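Local coordinates for NigD-like protein (Bacteroides vulgatus ATCC 8482, PDB 3K6O) that is of unknown function but belongs to the NigD-like family, joining an N-terminal OB domain to a C-terminal beta sandwich, and is probably exported as a lipoprotein, at residues I59-F65 with I77-T83; N103-I108 with V191-G196; W112-D116 with Y177-N181. One frame throughout, in Å; residues are numbered along the deposited sequence.

Interaction 1: I59-F65 with I77-T83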
ATOM      1  N   ILE A  59      -7.498   2.215   3.832  1.00 32.69           N
ATOM      2  CA  ILE A  59      -8.513   1.286   3.321  1.00 31.58           C
ATOM      3  C   ILE A  59      -8.415   1.047   1.814  1.00 31.70           C
ATOM      4  O   ILE A  59      -7.922   1.892   1.054  1.00 31.92           O
ATOM      5  CB  ILE A  59      -9.955   1.773   3.689  1.00 31.12           C
ATOM      6  CG1 ILE A  59     -10.356   3.042   2.920  1.00 30.87           C
ATOM      7  CG2 ILE A  59     -10.031   2.022   5.177  1.00 29.84           C
ATOM      8  CD1 ILE A  59     -11.826   3.473   3.128  1.00 29.62           C
ATOM      9  N   PHE A  60      -8.934  -0.100   1.387  1.00 31.46           N
ATOM     10  CA  PHE A  60      -9.185  -0.396  -0.019  1.00 30.99           C
ATOM     11  C   PHE A  60     -10.709  -0.392  -0.097  1.00 31.92           C
ATOM     12  O   PHE A  60     -11.392  -1.262   0.475  1.00 31.53           O
ATOM     13  CB  PHE A  60      -8.554  -1.750  -0.367  1.00 30.62           C
ATOM     14  CG  PHE A  60      -8.564  -2.100  -1.825  1.00 31.18           C
ATOM     15  CD1 PHE A  60      -8.115  -1.216  -2.790  1.00 33.29           C
ATOM     16  CD2 PHE A  60      -8.965  -3.357  -2.231  1.00 34.94           C
ATOM     17  CE1 PHE A  60      -8.102  -1.579  -4.149  1.00 32.90           C
ATOM     18  CE2 PHE A  60      -8.958  -3.722  -3.575  1.00 34.52           C
ATOM     19  CZ  PHE A  60      -8.518  -2.846  -4.528  1.00 32.16           C
ATOM     20  N   GLY A  61     -11.253   0.623  -0.754  1.00 32.40           N
ATOM     21  CA  GLY A  61     -12.662   0.915  -0.629  1.00 32.01           C
ATOM     22  C   GLY A  61     -13.449   0.927  -1.911  1.00 32.12           C
ATOM     23  O   GLY A  61     -12.882   0.930  -2.995  1.00 32.30           O
ATOM     24  N   ASN A  62     -14.774   0.919  -1.742  1.00 31.38           N
ATOM     25  CA  ASN A  62     -15.751   0.964  -2.806  1.00 31.28           C
ATOM     26  C   ASN A  62     -16.611   2.234  -2.641  1.00 31.24           C
ATOM     27  O   ASN A  62     -17.410   2.300  -1.730  1.00 31.05           O
ATOM     28  CB  ASN A  62     -16.629  -0.301  -2.724  1.00 31.35           C
ATOM     29  CG  ASN A  62     -17.687  -0.357  -3.785  1.00 31.53           C
ATOM     30  OD1 ASN A  62     -18.123   0.668  -4.318  1.00 32.48           O
ATOM     31  ND2 ASN A  62     -18.131  -1.564  -4.094  1.00 34.89           N
ATOM     32  N   TYR A  63     -16.435   3.209  -3.531  1.00 31.13           N
ATOM     33  CA  TYR A  63     -17.083   4.520  -3.445  1.00 31.01           C
ATOM     34  C   TYR A  63     -17.993   4.770  -4.622  1.00 31.57           C
ATOM     35  O   TYR A  63     -17.732   4.297  -5.728  1.00 31.61           O
ATOM     36  CB  TYR A  63     -16.025   5.648  -3.387  1.00 31.66           C
ATOM     37  CG  TYR A  63     -14.771   5.247  -2.654  1.00 29.82           C
ATOM     38  CD1 TYR A  63     -14.813   4.946  -1.292  1.00 30.64           C
ATOM     39  CD2 TYR A  63     -13.564   5.132  -3.313  1.00 32.86           C
ATOM     40  CE1 TYR A  63     -13.680   4.537  -0.592  1.00 30.08           C
ATOM     41  CE2 TYR A  63     -12.388   4.717  -2.615  1.00 31.42           C
ATOM     42  CZ  TYR A  63     -12.477   4.418  -1.257  1.00 30.70           C
ATOM     43  OH  TYR A  63     -11.385   4.006  -0.552  1.00 29.38           O
ATOM     44  N   SER A  64     -19.068   5.520  -4.361  1.00 31.34           N
ATOM     45  CA  SER A  64     -19.893   6.127  -5.381  1.00 31.14           C
ATOM     46  C   SER A  64     -19.803   7.626  -5.236  1.00 31.60           C
ATOM     47  O   SER A  64     -20.127   8.191  -4.175  1.00 31.82           O
ATOM     48  CB  SER A  64     -21.365   5.725  -5.228  1.00 30.84           C
ATOM     49  OG  SER A  64     -21.572   4.337  -5.424  1.00 29.65           O
ATOM     50  N   PHE A  65     -19.386   8.290  -6.294  1.00 31.94           N
ATOM     51  CA  PHE A  65     -19.214   9.724  -6.227  1.00 33.23           C
ATOM     52  C   PHE A  65     -20.541  10.360  -6.563  1.00 33.54           C
ATOM     53  O   PHE A  65     -20.991  10.259  -7.690  1.00 33.68           O
ATOM     54  CB  PHE A  65     -18.105  10.179  -7.186  1.00 33.80           C
ATOM     55  CG  PHE A  65     -16.763   9.737  -6.772  1.00 34.66           C
ATOM     56  CD1 PHE A  65     -16.352   8.440  -6.994  1.00 37.42           C
ATOM     57  CD2 PHE A  65     -15.907  10.596  -6.140  1.00 36.81           C
ATOM     58  CE1 PHE A  65     -15.086   8.018  -6.580  1.00 38.66           C
ATOM     59  CE2 PHE A  65     -14.649  10.175  -5.730  1.00 36.29           C
ATOM     60  CZ  PHE A  65     -14.244   8.894  -5.958  1.00 36.10           C
ATOM     61  N   ILE A  77     -19.531  11.410  -1.113  1.00 30.74           N
ATOM     62  CA  ILE A  77     -19.616  10.031  -1.578  1.00 30.57           C
ATOM     63  C   ILE A  77     -20.530   9.149  -0.740  1.00 30.44           C
ATOM     64  O   ILE A  77     -20.884   9.489   0.392  1.00 30.55           O
ATOM     65  CB  ILE A  77     -18.197   9.353  -1.653  1.00 30.78           C
ATOM     66  CG1 ILE A  77     -17.598   9.147  -0.248  1.00 32.17           C
ATOM     67  CG2 ILE A  77     -17.250  10.204  -2.480  1.00 30.47           C
ATOM     68  CD1 ILE A  77     -16.559   8.022  -0.127  1.00 32.17           C
ATOM     69  N   ARG A  78     -20.908   8.011  -1.326  1.00 29.72           N
ATOM     70  CA  ARG A  78     -21.446   6.897  -0.584  1.00 29.46           C
ATOM     71  C   ARG A  78     -20.304   5.896  -0.413  1.00 29.25           C
ATOM     72  O   ARG A  78     -19.654   5.499  -1.396  1.00 29.93           O
ATOM     73  CB  ARG A  78     -22.617   6.219  -1.325  1.00 29.30           C
ATOM     74  CG  ARG A  78     -23.094   4.979  -0.649  1.00 29.93           C
ATOM     75  CD  ARG A  78     -24.405   4.471  -1.153  1.00 32.53           C
ATOM     76  NE  ARG A  78     -24.417   4.232  -2.581  1.00 34.09           N
ATOM     77  CZ  ARG A  78     -25.111   4.942  -3.472  1.00 36.58           C
ATOM     78  NH1 ARG A  78     -25.857   5.985  -3.114  1.00 37.02           N
ATOM     79  NH2 ARG A  78     -25.047   4.609  -4.747  1.00 38.05           N
ATOM     80  N   LEU A  79     -20.077   5.481   0.818  1.00 28.55           N
ATOM     81  CA  LEU A  79     -19.085   4.462   1.115  1.00 29.27           C
ATOM     82  C   LEU A  79     -19.807   3.119   1.095  1.00 29.37           C
ATOM     83  O   LEU A  79     -20.515   2.802   2.038  1.00 28.96           O
ATOM     84  CB  LEU A  79     -18.447   4.723   2.481  1.00 29.11           C
ATOM     85  CG  LEU A  79     -17.435   3.696   2.975  1.00 28.29           C
ATOM     86  CD1 LEU A  79     -16.223   3.574   2.001  1.00 27.38           C
ATOM     87  CD2 LEU A  79     -16.977   4.041   4.384  1.00 26.93           C
ATOM     88  N   ASN A  80     -19.647   2.368  -0.002  1.00 29.37           N
ATOM     89  CA  ASN A  80     -20.369   1.104  -0.219  1.00 30.04           C
ATOM     90  C   ASN A  80     -19.764  -0.075   0.553  1.00 30.64           C
ATOM     91  O   ASN A  80     -20.474  -0.957   0.969  1.00 31.25           O
ATOM     92  CB  ASN A  80     -20.423   0.736  -1.714  1.00 29.69           C
ATOM     93  CG  ASN A  80     -21.065   1.818  -2.587  1.00 30.42           C
ATOM     94  OD1 ASN A  80     -22.129   2.347  -2.263  1.00 28.11           O
ATOM     95  ND2 ASN A  80     -20.416   2.136  -3.711  1.00 30.25           N
ATOM     96  N   ASP A  81     -18.460  -0.065   0.760  1.00 31.43           N
ATOM     97  CA  ASP A  81     -17.731  -1.189   1.338  1.00 32.28           C
ATOM     98  C   ASP A  81     -16.280  -0.802   1.424  1.00 32.92           C
ATOM     99  O   ASP A  81     -15.832   0.133   0.731  1.00 32.95           O
ATOM    100  CB  ASP A  81     -17.833  -2.418   0.428  1.00 32.89           C
ATOM    101  CG  ASP A  81     -17.520  -3.714   1.135  1.00 32.84           C
ATOM    102  OD1 ASP A  81     -17.237  -3.725   2.339  1.00 33.67           O
ATOM    103  OD2 ASP A  81     -17.535  -4.745   0.444  1.00 34.84           O
ATOM    104  N   TYR A  82     -15.540  -1.506   2.272  1.00 32.76           N
ATOM    105  CA  TYR A  82     -14.101  -1.411   2.241  1.00 33.25           C
ATOM    106  C   TYR A  82     -13.470  -2.550   3.023  1.00 33.73           C
ATOM    107  O   TYR A  82     -14.155  -3.319   3.701  1.00 33.79           O
ATOM    108  CB  TYR A  82     -13.639  -0.066   2.809  1.00 32.77           C
ATOM    109  CG  TYR A  82     -13.944   0.117   4.277  1.00 32.50           C
ATOM    110  CD1 TYR A  82     -15.166   0.572   4.684  1.00 33.18           C
ATOM    111  CD2 TYR A  82     -13.006  -0.179   5.250  1.00 32.07           C
ATOM    112  CE1 TYR A  82     -15.449   0.723   6.007  1.00 31.92           C
ATOM    113  CE2 TYR A  82     -13.294  -0.026   6.579  1.00 30.80           C
ATOM    114  CZ  TYR A  82     -14.525   0.420   6.939  1.00 30.46           C
ATOM    115  OH  TYR A  82     -14.832   0.620   8.250  1.00 31.70           O
ATOM    116  N   THR A  83     -12.157  -2.660   2.912  1.00 34.81           N
ATOM    117  CA  THR A  83     -11.395  -3.520   3.803  1.00 35.05           C
ATOM    118  C   THR A  83     -10.203  -2.756   4.333  1.00 35.08           C
ATOM    119  O   THR A  83      -9.705  -1.838   3.669  1.00 36.32           O
ATOM    120  CB  THR A  83     -10.963  -4.832   3.124  1.00 35.66           C
ATOM    121  OG1 THR A  83     -10.427  -5.714   4.121  1.00 35.59           O
ATOM    122  CG2 THR A  83      -9.910  -4.587   2.022  1.00 34.86           C
TER

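Interaction 2: N103-I108 with V191-G196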
ATOM      1  N   ASN A 103      14.303 -13.975   2.552  1.00 34.15           N
ATOM      2  CA  ASN A 103      14.122 -13.537   1.193  1.00 33.85           C
ATOM      3  C   ASN A 103      13.507 -14.671   0.383  1.00 33.05           C
ATOM      4  O   ASN A 103      13.994 -15.041  -0.675  1.00 33.33           O
ATOM      5  CB  ASN A 103      15.450 -13.109   0.583  1.00 34.34           C
ATOM      6  CG  ASN A 103      15.264 -12.369  -0.724  1.00 37.79           C
ATOM      7  OD1 ASN A 103      14.192 -11.759  -0.986  1.00 33.22           O
ATOM      8  ND2 ASN A 103      16.292 -12.428  -1.574  1.00 38.38           N
HETATM    9  N   MSE A 104      12.416 -15.209   0.892  1.00 32.69           N
HETATM   10  CA  MSE A 104      11.704 -16.288   0.239  1.00 32.20           C
HETATM   11  C   MSE A 104      10.867 -15.814  -0.952  1.00 32.26           C
HETATM   12  O   MSE A 104      10.460 -14.644  -1.044  1.00 30.61           O
HETATM   13  CB  MSE A 104      10.822 -16.961   1.272  1.00 33.35           C
HETATM   14  CG  MSE A 104      11.640 -17.616   2.419  1.00 34.36           C
HETATM   15 SE   MSE A 104      10.451 -18.521   3.611  1.00 41.11          SE
HETATM   16  CE  MSE A 104      10.312 -20.238   2.623  1.00 44.00           C
ATOM     17  N   LYS A 105      10.642 -16.720  -1.893  1.00 31.84           N
ATOM     18  CA  LYS A 105       9.917 -16.384  -3.099  1.00 32.04           C
ATOM     19  C   LYS A 105       8.471 -16.004  -2.761  1.00 31.70           C
ATOM     20  O   LYS A 105       7.812 -16.680  -1.969  1.00 31.23           O
ATOM     21  CB  LYS A 105       9.961 -17.557  -4.092  1.00 32.68           C
ATOM     22  CG  LYS A 105      11.384 -17.821  -4.644  1.00 33.83           C
ATOM     23  CD  LYS A 105      11.390 -18.706  -5.900  1.00 38.23           C
ATOM     24  CE  LYS A 105      12.787 -18.686  -6.618  1.00 40.43           C
ATOM     25  NZ  LYS A 105      13.200 -17.287  -7.079  1.00 42.53           N
ATOM     26  N   VAL A 106       7.997 -14.929  -3.382  1.00 31.32           N
ATOM     27  CA  VAL A 106       6.643 -14.419  -3.174  1.00 31.69           C
ATOM     28  C   VAL A 106       6.018 -14.083  -4.542  1.00 32.38           C
ATOM     29  O   VAL A 106       6.725 -13.691  -5.479  1.00 31.58           O
ATOM     30  CB  VAL A 106       6.642 -13.152  -2.291  1.00 32.36           C
ATOM     31  CG1 VAL A 106       7.417 -11.978  -2.963  1.00 30.81           C
ATOM     32  CG2 VAL A 106       5.203 -12.693  -1.961  1.00 30.92           C
ATOM     33  N   GLN A 107       4.700 -14.256  -4.638  1.00 33.44           N
ATOM     34  CA  GLN A 107       3.928 -13.898  -5.836  1.00 34.26           C
ATOM     35  C   GLN A 107       3.334 -12.517  -5.688  1.00 33.57           C
ATOM     36  O   GLN A 107       2.486 -12.303  -4.832  1.00 32.99           O
ATOM     37  CB  GLN A 107       2.808 -14.920  -6.066  1.00 35.12           C
ATOM     38  CG  GLN A 107       1.959 -14.643  -7.311  1.00 37.95           C
ATOM     39  CD  GLN A 107       0.892 -15.707  -7.554  1.00 41.76           C
ATOM     40  OE1 GLN A 107       0.789 -16.699  -6.820  1.00 43.94           O
ATOM     41  NE2 GLN A 107       0.088 -15.499  -8.594  1.00 43.79           N
ATOM     42  N   ILE A 108       3.807 -11.572  -6.498  1.00 33.96           N
ATOM     43  CA  ILE A 108       3.287 -10.219  -6.506  1.00 34.09           C
ATOM     44  C   ILE A 108       2.192 -10.095  -7.561  1.00 34.64           C
ATOM     45  O   ILE A 108       2.418 -10.417  -8.705  1.00 35.40           O
ATOM     46  CB  ILE A 108       4.362  -9.175  -6.836  1.00 34.31           C
ATOM     47  CG1 ILE A 108       5.508  -9.200  -5.804  1.00 34.24           C
ATOM     48  CG2 ILE A 108       3.732  -7.748  -6.877  1.00 33.39           C
ATOM     49  CD1 ILE A 108       5.047  -9.089  -4.344  1.00 34.28           C
ATOM     50  N   VAL A 191      12.663  -7.756  -5.803  1.00 29.28           N
ATOM     51  CA  VAL A 191      11.719  -8.799  -5.446  1.00 29.81           C
ATOM     52  C   VAL A 191      12.273 -10.155  -5.840  1.00 31.20           C
ATOM     53  O   VAL A 191      12.851 -10.320  -6.948  1.00 32.20           O
ATOM     54  CB  VAL A 191      10.365  -8.580  -6.160  1.00 30.50           C
ATOM     55  CG1 VAL A 191       9.384  -9.796  -5.961  1.00 29.64           C
ATOM     56  CG2 VAL A 191       9.754  -7.262  -5.665  1.00 25.34           C
ATOM     57  N   ASN A 192      12.070 -11.121  -4.956  1.00 31.29           N
ATOM     58  CA  ASN A 192      12.380 -12.499  -5.251  1.00 31.87           C
ATOM     59  C   ASN A 192      11.056 -13.179  -5.612  1.00 32.42           C
ATOM     60  O   ASN A 192      10.238 -13.469  -4.738  1.00 32.13           O
ATOM     61  CB  ASN A 192      13.047 -13.139  -4.048  1.00 31.33           C
ATOM     62  CG  ASN A 192      13.609 -14.517  -4.350  1.00 31.96           C
ATOM     63  OD1 ASN A 192      13.643 -14.962  -5.498  1.00 30.65           O
ATOM     64  ND2 ASN A 192      14.025 -15.206  -3.313  1.00 32.24           N
ATOM     65  N   PRO A 193      10.819 -13.405  -6.909  1.00 33.60           N
ATOM     66  CA  PRO A 193       9.496 -13.830  -7.376  1.00 34.88           C
ATOM     67  C   PRO A 193       9.319 -15.338  -7.404  1.00 36.23           C
ATOM     68  O   PRO A 193      10.275 -16.031  -7.634  1.00 36.55           O
ATOM     69  CB  PRO A 193       9.448 -13.249  -8.784  1.00 34.34           C
ATOM     70  CG  PRO A 193      10.880 -13.352  -9.255  1.00 34.39           C
ATOM     71  CD  PRO A 193      11.758 -13.213  -8.032  1.00 33.79           C
ATOM     72  N   VAL A 194       8.100 -15.837  -7.209  1.00 39.36           N
ATOM     73  CA  VAL A 194       7.837 -17.291  -7.270  1.00 41.48           C
ATOM     74  C   VAL A 194       8.144 -17.934  -8.611  1.00 43.73           C
ATOM     75  O   VAL A 194       8.741 -19.026  -8.674  1.00 44.22           O
ATOM     76  CB  VAL A 194       6.378 -17.691  -6.886  1.00 41.64           C
ATOM     77  CG1 VAL A 194       6.009 -17.178  -5.504  1.00 40.55           C
ATOM     78  CG2 VAL A 194       5.382 -17.224  -7.928  1.00 43.26           C
ATOM     79  N   ASP A 195       7.718 -17.304  -9.695  1.00 45.82           N
ATOM     80  CA  ASP A 195       8.098 -17.833 -11.029  1.00 47.39           C
ATOM     81  C   ASP A 195       9.027 -16.747 -11.560  1.00 48.36           C
ATOM     82  O   ASP A 195       8.591 -15.571 -11.765  1.00 49.29           O
ATOM     83  CB  ASP A 195       6.883 -18.082 -11.946  1.00 47.44           C
ATOM     84  N   GLY A 196      10.308 -17.111 -11.661  1.00 47.86           N
ATOM     85  CA  GLY A 196      11.333 -16.194 -12.108  1.00 47.51           C
ATOM     86  C   GLY A 196      12.515 -16.058 -11.166  1.00 47.46           C
ATOM     87  O   GLY A 196      12.672 -16.800 -10.174  1.00 48.69           O
TER

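Interaction 3: W112-D116 with Y177-N181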
ATOM      1  N   TRP A 112       2.671  -0.649  -6.779  1.00 31.17           N
ATOM      2  CA  TRP A 112       2.804   0.709  -7.276  1.00 31.02           C
ATOM      3  C   TRP A 112       3.021   1.675  -6.127  1.00 31.09           C
ATOM      4  O   TRP A 112       2.482   1.481  -5.039  1.00 30.41           O
ATOM      5  CB  TRP A 112       1.572   1.115  -8.097  1.00 30.94           C
ATOM      6  CG  TRP A 112       0.362   1.494  -7.288  1.00 30.61           C
ATOM      7  CD1 TRP A 112      -0.083   2.735  -7.050  1.00 30.90           C
ATOM      8  CD2 TRP A 112      -0.553   0.603  -6.637  1.00 31.07           C
ATOM      9  NE1 TRP A 112      -1.244   2.693  -6.315  1.00 33.29           N
ATOM     10  CE2 TRP A 112      -1.539   1.389  -6.032  1.00 29.84           C
ATOM     11  CE3 TRP A 112      -0.638  -0.786  -6.521  1.00 29.74           C
ATOM     12  CZ2 TRP A 112      -2.593   0.841  -5.288  1.00 32.14           C
ATOM     13  CZ3 TRP A 112      -1.711  -1.337  -5.789  1.00 32.77           C
ATOM     14  CH2 TRP A 112      -2.670  -0.523  -5.194  1.00 31.03           C
ATOM     15  N   PRO A 113       3.816   2.717  -6.362  1.00 31.19           N
ATOM     16  CA  PRO A 113       3.931   3.789  -5.383  1.00 31.60           C
ATOM     17  C   PRO A 113       2.852   4.829  -5.574  1.00 32.55           C
ATOM     18  O   PRO A 113       2.394   5.049  -6.686  1.00 32.68           O
ATOM     19  CB  PRO A 113       5.296   4.409  -5.709  1.00 32.09           C
ATOM     20  CG  PRO A 113       5.437   4.238  -7.189  1.00 32.21           C
ATOM     21  CD  PRO A 113       4.684   2.937  -7.536  1.00 32.24           C
ATOM     22  N   SER A 114       2.481   5.462  -4.480  1.00 32.89           N
ATOM     23  CA  SER A 114       1.705   6.665  -4.457  1.00 33.50           C
ATOM     24  C   SER A 114       2.561   7.713  -3.726  1.00 34.07           C
ATOM     25  O   SER A 114       3.692   7.424  -3.331  1.00 33.80           O
ATOM     26  CB  SER A 114       0.422   6.419  -3.664  1.00 33.67           C
ATOM     27  OG  SER A 114       0.756   6.038  -2.338  1.00 34.47           O
ATOM     28  N   ASP A 115       2.000   8.893  -3.478  1.00 34.77           N
ATOM     29  CA  ASP A 115       2.759   9.969  -2.840  1.00 36.10           C
ATOM     30  C   ASP A 115       3.328   9.526  -1.513  1.00 35.66           C
ATOM     31  O   ASP A 115       4.414   9.963  -1.166  1.00 35.85           O
ATOM     32  CB  ASP A 115       1.914  11.251  -2.634  1.00 36.89           C
ATOM     33  CG  ASP A 115       2.785  12.538  -2.400  1.00 40.39           C
ATOM     34  OD1 ASP A 115       3.737  12.794  -3.183  1.00 41.21           O
ATOM     35  OD2 ASP A 115       2.503  13.297  -1.421  1.00 41.40           O
ATOM     36  N   ASP A 116       2.594   8.707  -0.756  1.00 34.32           N
ATOM     37  CA  ASP A 116       3.005   8.387   0.607  1.00 33.93           C
ATOM     38  C   ASP A 116       3.371   6.936   0.813  1.00 31.60           C
ATOM     39  O   ASP A 116       3.999   6.643   1.824  1.00 29.82           O
ATOM     40  CB  ASP A 116       1.936   8.717   1.665  1.00 35.52           C
ATOM     41  CG  ASP A 116       1.579  10.188   1.732  1.00 39.55           C
ATOM     42  OD1 ASP A 116       2.447  11.080   1.560  1.00 44.51           O
ATOM     43  OD2 ASP A 116       0.396  10.441   1.994  1.00 44.77           O
ATOM     44  N   TYR A 177      11.830   8.100   1.282  1.00 30.88           N
ATOM     45  CA  TYR A 177      11.966   7.469  -0.044  1.00 30.41           C
ATOM     46  C   TYR A 177      10.788   7.807  -1.008  1.00 31.02           C
ATOM     47  O   TYR A 177      10.714   7.266  -2.107  1.00 29.31           O
ATOM     48  CB  TYR A 177      12.130   5.970   0.121  1.00 30.25           C
ATOM     49  CG  TYR A 177      13.369   5.637   0.903  1.00 29.97           C
ATOM     50  CD1 TYR A 177      14.590   5.627   0.297  1.00 32.58           C
ATOM     51  CD2 TYR A 177      13.308   5.383   2.279  1.00 31.64           C
ATOM     52  CE1 TYR A 177      15.754   5.368   1.009  1.00 33.31           C
ATOM     53  CE2 TYR A 177      14.442   5.133   3.012  1.00 31.64           C
ATOM     54  CZ  TYR A 177      15.655   5.113   2.372  1.00 32.47           C
ATOM     55  OH  TYR A 177      16.753   4.871   3.082  1.00 29.04           O
ATOM     56  N   SER A 178       9.902   8.718  -0.589  1.00 30.10           N
ATOM     57  CA  SER A 178       8.722   9.033  -1.354  1.00 31.46           C
ATOM     58  C   SER A 178       8.979  10.124  -2.391  1.00 31.61           C
ATOM     59  O   SER A 178      10.032  10.783  -2.371  1.00 32.46           O
ATOM     60  CB  SER A 178       7.613   9.467  -0.406  1.00 31.01           C
ATOM     61  OG  SER A 178       7.705  10.810  -0.185  1.00 30.73           O
ATOM     62  N   PRO A 179       7.998  10.366  -3.276  1.00 32.09           N
ATOM     63  CA  PRO A 179       8.167  11.374  -4.291  1.00 31.84           C
ATOM     64  C   PRO A 179       8.199  12.805  -3.778  1.00 32.08           C
ATOM     65  O   PRO A 179       8.536  13.722  -4.520  1.00 32.15           O
ATOM     66  CB  PRO A 179       6.964  11.180  -5.215  1.00 32.56           C
ATOM     67  CG  PRO A 179       6.240  10.053  -4.767  1.00 31.95           C
ATOM     68  CD  PRO A 179       6.842   9.488  -3.540  1.00 32.86           C
ATOM     69  N   GLU A 180       7.876  12.997  -2.521  1.00 33.28           N
ATOM     70  CA  GLU A 180       8.059  14.291  -1.874  1.00 34.19           C
ATOM     71  C   GLU A 180       9.510  14.606  -1.581  1.00 34.52           C
ATOM     72  O   GLU A 180       9.801  15.733  -1.285  1.00 34.16           O
ATOM     73  CB  GLU A 180       7.302  14.304  -0.570  1.00 35.01           C
ATOM     74  CG  GLU A 180       5.826  14.060  -0.747  1.00 39.54           C
ATOM     75  CD  GLU A 180       5.072  15.314  -1.035  1.00 46.53           C
ATOM     76  OE1 GLU A 180       5.667  16.325  -1.539  1.00 49.89           O
ATOM     77  OE2 GLU A 180       3.859  15.287  -0.759  1.00 52.41           O
ATOM     78  N   ASN A 181      10.416  13.609  -1.629  1.00 34.10           N
ATOM     79  CA  ASN A 181      11.830  13.894  -1.623  1.00 35.39           C
ATOM     80  C   ASN A 181      12.279  14.380  -3.005  1.00 36.61           C
ATOM     81  O   ASN A 181      12.328  13.622  -3.964  1.00 36.00           O
ATOM     82  CB  ASN A 181      12.625  12.661  -1.217  1.00 35.74           C
ATOM     83  CG  ASN A 181      14.096  12.944  -1.061  1.00 36.36           C
ATOM     84  OD1 ASN A 181      14.635  13.926  -1.604  1.00 31.71           O
ATOM     85  ND2 ASN A 181      14.779  12.055  -0.326  1.00 33.82           N
TER
HETATM   86  O   HOH W   1       5.421  10.828   1.785  1.00 58.37           O

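Interaction 1: I59-F65 with I77-T83
Opposite N62 the strand 77-83 fits in two residues, N80 and D81, making a classic beta bulge in the antiparallel hairpin with 59-65. On each side the ladder is regular, with reciprocal backbone bonds for F60 with T83 and S64 with R78. N80 N bonds N62 O (2.8 Å), while N80 ND2 spends its two hydrogens on N62 OD1 (2.8 Å) and S64 OG (3.0 Å), both in its amide plane. N62 turns CG opposite its backbone N (chi1 180°), which carries OD1 over to N80. The N62 and N80 amides stand 87° apart, and ND2 reaches OD1 from above the carbonyl plane. N80 OD1 takes R78 NE at 3.0 Å, edge-on to the guanidinium, whose NH1 bonds Q45. With an alanine in place of N80, N62 OD1 and S64 OG would probably lose their shared donor and R78 one of the bonds fixing its rotation. On the other face, the Y63 ring meets L79 CD1 at its edge, CE1 to CD1 3.8 Å, and I59 CG2 lies 3.7 Å from Y82 CD2. Y63 OH bonds A18 O. Strand 16-23 flanks 59-65, helix 217-221 touches N62, D81 and T83, and strand 40-43 meets I77 and L79.

Interaction 2: N103-I108 with V191-G196
The K105 side chain slants across that of N192 where, in the beta-sandwich domain, the approach to strand 107-113 meets the loop after strand 186-191; a single backbone bridge, V106 with P193, joins them. V106 is bonded through both its polar backbone atoms: its N goes to N192 O, and its O receives V194 N. The N192 side chain, its CG swung opposite the backbone N (chi1 -171°), works in two directions. ND2 gives a short bond of 2.6 Å to N103 O, which lies in the plane of the N192 amide, and OD1 accepts K105 NZ at 2.8 Å. The N103 side chain crosses that of N192 at a slant, the amide planes 51° apart, with OD1 3.5 Å from N192 CB; its ND2 bonds tetraethylene glycol, probably from the crystallisation liquor. The lysine runs extended along the loop to CE, then bends at its last torsion (chi4 -60°), bringing NZ to three carbonyl oxygens, of the N192 amide, P193 and G196. The loop thus wraps the ammonium group in oxygens, which would probably favour its charged form. Deeper in, V191 CG1 rests against I108 CG1 (3.9 Å), among side chains of strands 117-125 and 199-204. At the outer end V194 CG1 presses on the peptide between V106 and Q107, 3.2 Å from V106 C and 3.3 Å from Q107 N.

Interaction 3: W112-D116 with Y177-N181
D115 throws its carboxylate across to E180 because its CG lies opposite the backbone N (chi1 -161°), while E180 bends sharply at chi2 (-86°) and folds its own acid group back to meet it. The two side chains cross at about a right angle, their carboxylate planes 61° apart. D115 OD2 and E180 OE2 end up only 2.5 Å apart, so close that one of the acids probably holds a proton. E180 CG, set beside the backbone N by the first torsion, lies 3.4 Å from D115 OD1. Beneath the acids the pyrrolidine of P179 sits over the backbone of the other segment, its CD 3.4 Å from D115 O, and S178 CB comes within 3.3 Å of the same carbonyl oxygen. A water bridges the two segments, donating to D116 OD1 and hydrogen-bonded to S178 OG at 3.0 Å. S178 OG also accepts E180 N (3.2 Å), and N181 N closes back on S178 O. S114 OG holds Y117 N, tying the turn from strand 107-113 into strand 117-125. The contact sets the tip of a beta hairpin against a type I turn, S178 to N181, that opens with an ST turn, within the beta sandwich.

In the fold
The three contacts come in two groups along the chain. Interaction 1 closes first, within the N-terminal OB domain; interactions 2 and 3 follow in the C-terminal beta sandwich, where 112-116 with 177-181 is nested inside the loop closed by 103-108 with 191-196. Those two share strand 107-113, one contact at each end, with centres about 23 Å apart. Interaction 1 lies about 31 Å from interaction 2, centre to centre and across the middle of the chain, and about 23 Å between centres from interaction 3, whose nearest atoms come within about 6 Å. Strand 75-93, which carries 77-83, runs on to pair with strands 133-139 and 165-173 and so ties the two domains together.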